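Local coordinates for protein aspartate aminotransferase (Thermotoga maritima, PDB 1O4S) that catalyses the pyridoxal-phosphate-dependent transfer of the amino group from L-aspartate to 2-oxoglutarate, giving oxaloacetate and L-glutamate, at residues N307-V310 against E311-K315. Sequence-based numbering, arbitrary orientation.
Sequences NFVV and ERLKK
One turn apart on a helix, V309 and L313 run side by side and point the same way, with CG2 of V309 3.6 Å from CD1 of L313. The valine branch that makes this contact lies beside its own carbonyl carbon, on the side facing the next turn. L313 meets it with CG swung beside the backbone N (chi1 -78°), and the same turn brings its CG within 3.4 Å of V309 O. The second i to i+4 pair is of another kind. F308 and R312 also extend alongside each other, but the ring and guanidinium planes stand almost perpendicular, 89° apart, and the nearest approach, F308 CZ to R312 NE at 4.1 Å, is oblique. The arginine chain bends at chi2 and chi3 and sends its terminal nitrogens to two acids of helix 372-386, forming salt bridges to D380 through NH2 and to E383 through NH1; this double grip probably limits rotation of the guanidinium group beside the ring. Beneath these side chains, the backbone N-H groups of E311 to K314 bond to the carbonyls of N307 to V310, the i to i+4 pattern of an alpha helix: L313 N bonds to V309 O at 3.0 Å, while K314 N reaches V310 O along a straighter path, with an N-H...O angle of 171°. The contact lies at the C-terminal end of helix 296-315. V309, V310 and L313 pack on L329 of strand 328-332, whereas F308, R312 and L313 touch L379 of helix 372-386. Cutting L313 back to an alanine is likely to leave V309 CG2 without its neighbour and to open a gap towards L329 and L379. Together these contacts join this helix end to both the strand and the C-terminal helix.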
ATOM      1  N   ASN B 307      12.812  22.842 -23.649  1.00 30.60           N
ATOM      2  CA  ASN B 307      13.449  23.929 -24.410  1.00 31.32           C
ATOM      3  C   ASN B 307      12.449  24.963 -24.902  1.00 31.88           C
ATOM      4  O   ASN B 307      12.738  26.148 -24.896  1.00 32.07           O
ATOM      5  CB  ASN B 307      14.211  23.397 -25.622  1.00 30.95           C
ATOM      6  CG  ASN B 307      15.475  22.681 -25.245  1.00 31.93           C
ATOM      7  OD1 ASN B 307      16.031  22.909 -24.170  1.00 32.64           O
ATOM      8  ND2 ASN B 307      15.941  21.795 -26.123  1.00 32.05           N
ATOM      9  N   PHE B 308      11.277  24.513 -25.337  1.00 32.17           N
ATOM     10  CA  PHE B 308      10.263  25.418 -25.866  1.00 32.13           C
ATOM     11  C   PHE B 308       9.632  26.301 -24.801  1.00 32.16           C
ATOM     12  O   PHE B 308       9.369  27.474 -25.037  1.00 32.17           O
ATOM     13  CB  PHE B 308       9.144  24.637 -26.571  1.00 32.31           C
ATOM     14  CG  PHE B 308       7.969  25.501 -26.954  1.00 32.09           C
ATOM     15  CD1 PHE B 308       8.065  26.386 -28.027  1.00 33.75           C
ATOM     16  CD2 PHE B 308       6.790  25.471 -26.211  1.00 31.57           C
ATOM     17  CE1 PHE B 308       6.999  27.212 -28.359  1.00 33.03           C
ATOM     18  CE2 PHE B 308       5.718  26.283 -26.549  1.00 31.59           C
ATOM     19  CZ  PHE B 308       5.824  27.160 -27.618  1.00 32.27           C
ATOM     20  N   VAL B 309       9.341  25.732 -23.644  1.00 32.60           N
ATOM     21  CA  VAL B 309       8.704  26.495 -22.580  1.00 33.54           C
ATOM     22  C   VAL B 309       9.709  27.480 -21.970  1.00 33.19           C
ATOM     23  O   VAL B 309       9.356  28.608 -21.633  1.00 32.46           O
ATOM     24  CB  VAL B 309       8.051  25.594 -21.481  1.00 34.43           C
ATOM     25  CG1 VAL B 309       9.066  24.642 -20.812  1.00 36.70           C
ATOM     26  CG2 VAL B 309       7.389  26.466 -20.391  1.00 34.50           C
ATOM     27  N   VAL B 310      10.959  27.038 -21.860  1.00 33.02           N
ATOM     28  CA  VAL B 310      12.036  27.848 -21.321  1.00 32.80           C
ATOM     29  C   VAL B 310      12.213  29.070 -22.212  1.00 33.50           C
ATOM     30  O   VAL B 310      12.102  30.188 -21.729  1.00 32.55           O
ATOM     31  CB  VAL B 310      13.354  27.029 -21.138  1.00 32.62           C
ATOM     32  CG1 VAL B 310      14.573  27.931 -20.983  1.00 32.66           C
ATOM     33  CG2 VAL B 310      13.226  26.106 -19.921  1.00 31.31           C
ATOM     34  N   GLU B 311      12.439  28.865 -23.507  1.00 34.19           N
ATOM     35  CA  GLU B 311      12.599  29.996 -24.429  1.00 35.21           C
ATOM     36  C   GLU B 311      11.409  30.944 -24.328  1.00 34.96           C
ATOM     37  O   GLU B 311      11.570  32.146 -24.230  1.00 35.16           O
ATOM     38  CB  GLU B 311      12.786  29.559 -25.892  1.00 35.56           C
ATOM     39  CG  GLU B 311      12.732  30.765 -26.855  1.00 39.59           C
ATOM     40  CD  GLU B 311      13.371  30.547 -28.232  1.00 44.66           C
ATOM     41  OE1 GLU B 311      13.460  31.550 -29.003  1.00 46.43           O
ATOM     42  OE2 GLU B 311      13.770  29.391 -28.553  1.00 48.29           O
ATOM     43  N   ARG B 312      10.213  30.395 -24.355  1.00 35.12           N
ATOM     44  CA  ARG B 312       9.010  31.202 -24.360  1.00 35.64           C
ATOM     45  C   ARG B 312       8.870  32.098 -23.120  1.00 35.38           C
ATOM     46  O   ARG B 312       8.562  33.292 -23.236  1.00 35.51           O
ATOM     47  CB  ARG B 312       7.804  30.289 -24.484  1.00 36.49           C
ATOM     48  CG  ARG B 312       6.563  30.984 -24.862  1.00 39.05           C
ATOM     49  CD  ARG B 312       6.577  31.571 -26.255  1.00 41.78           C
ATOM     50  NE  ARG B 312       5.306  31.205 -26.853  1.00 46.05           N
ATOM     51  CZ  ARG B 312       4.142  31.814 -26.634  1.00 47.28           C
ATOM     52  NH1 ARG B 312       4.045  32.905 -25.882  1.00 46.45           N
ATOM     53  NH2 ARG B 312       3.058  31.329 -27.219  1.00 49.02           N
ATOM     54  N   LEU B 313       9.146  31.534 -21.950  1.00 34.91           N
ATOM     55  CA  LEU B 313       8.946  32.239 -20.691  1.00 34.80           C
ATOM     56  C   LEU B 313       9.989  33.325 -20.476  1.00 34.94           C
ATOM     57  O   LEU B 313       9.649  34.384 -19.966  1.00 33.89           O
ATOM     58  CB  LEU B 313       8.942  31.270 -19.505  1.00 34.28           C
ATOM     59  CG  LEU B 313       7.634  30.503 -19.343  1.00 34.55           C
ATOM     60  CD1 LEU B 313       7.773  29.408 -18.291  1.00 32.77           C
ATOM     61  CD2 LEU B 313       6.469  31.434 -19.009  1.00 34.27           C
ATOM     62  N   LYS B 314      11.242  33.025 -20.820  1.00 36.04           N
ATOM     63  CA  LYS B 314      12.336  34.008 -20.885  1.00 37.97           C
ATOM     64  C   LYS B 314      11.908  35.272 -21.657  1.00 38.28           C
ATOM     65  O   LYS B 314      12.007  36.399 -21.151  1.00 38.56           O
ATOM     66  CB  LYS B 314      13.572  33.410 -21.592  1.00 38.54           C
ATOM     67  CG  LYS B 314      14.499  32.545 -20.725  1.00 40.85           C
ATOM     68  CD  LYS B 314      15.950  32.466 -21.309  1.00 43.89           C
ATOM     69  CE  LYS B 314      16.784  33.761 -21.050  1.00 44.98           C
ATOM     70  NZ  LYS B 314      18.226  33.704 -21.497  1.00 44.87           N
ATOM     71  N   LYS B 315      11.435  35.038 -22.879  1.00 38.70           N
ATOM     72  CA  LYS B 315      10.907  36.052 -23.794  1.00 39.66           C
ATOM     73  C   LYS B 315       9.800  36.931 -23.175  1.00 39.23           C
ATOM     74  O   LYS B 315       9.774  38.134 -23.402  1.00 39.16           O
ATOM     75  CB  LYS B 315      10.412  35.321 -25.060  1.00 40.13           C
ATOM     76  CG  LYS B 315       9.663  36.130 -26.114  1.00 42.67           C
ATOM     77  CD  LYS B 315       9.551  35.276 -27.419  1.00 46.14           C
ATOM     78  CE  LYS B 315       8.275  35.548 -28.250  1.00 47.65           C
ATOM     79  NZ  LYS B 315       7.613  34.246 -28.655  1.00 48.21           N
TER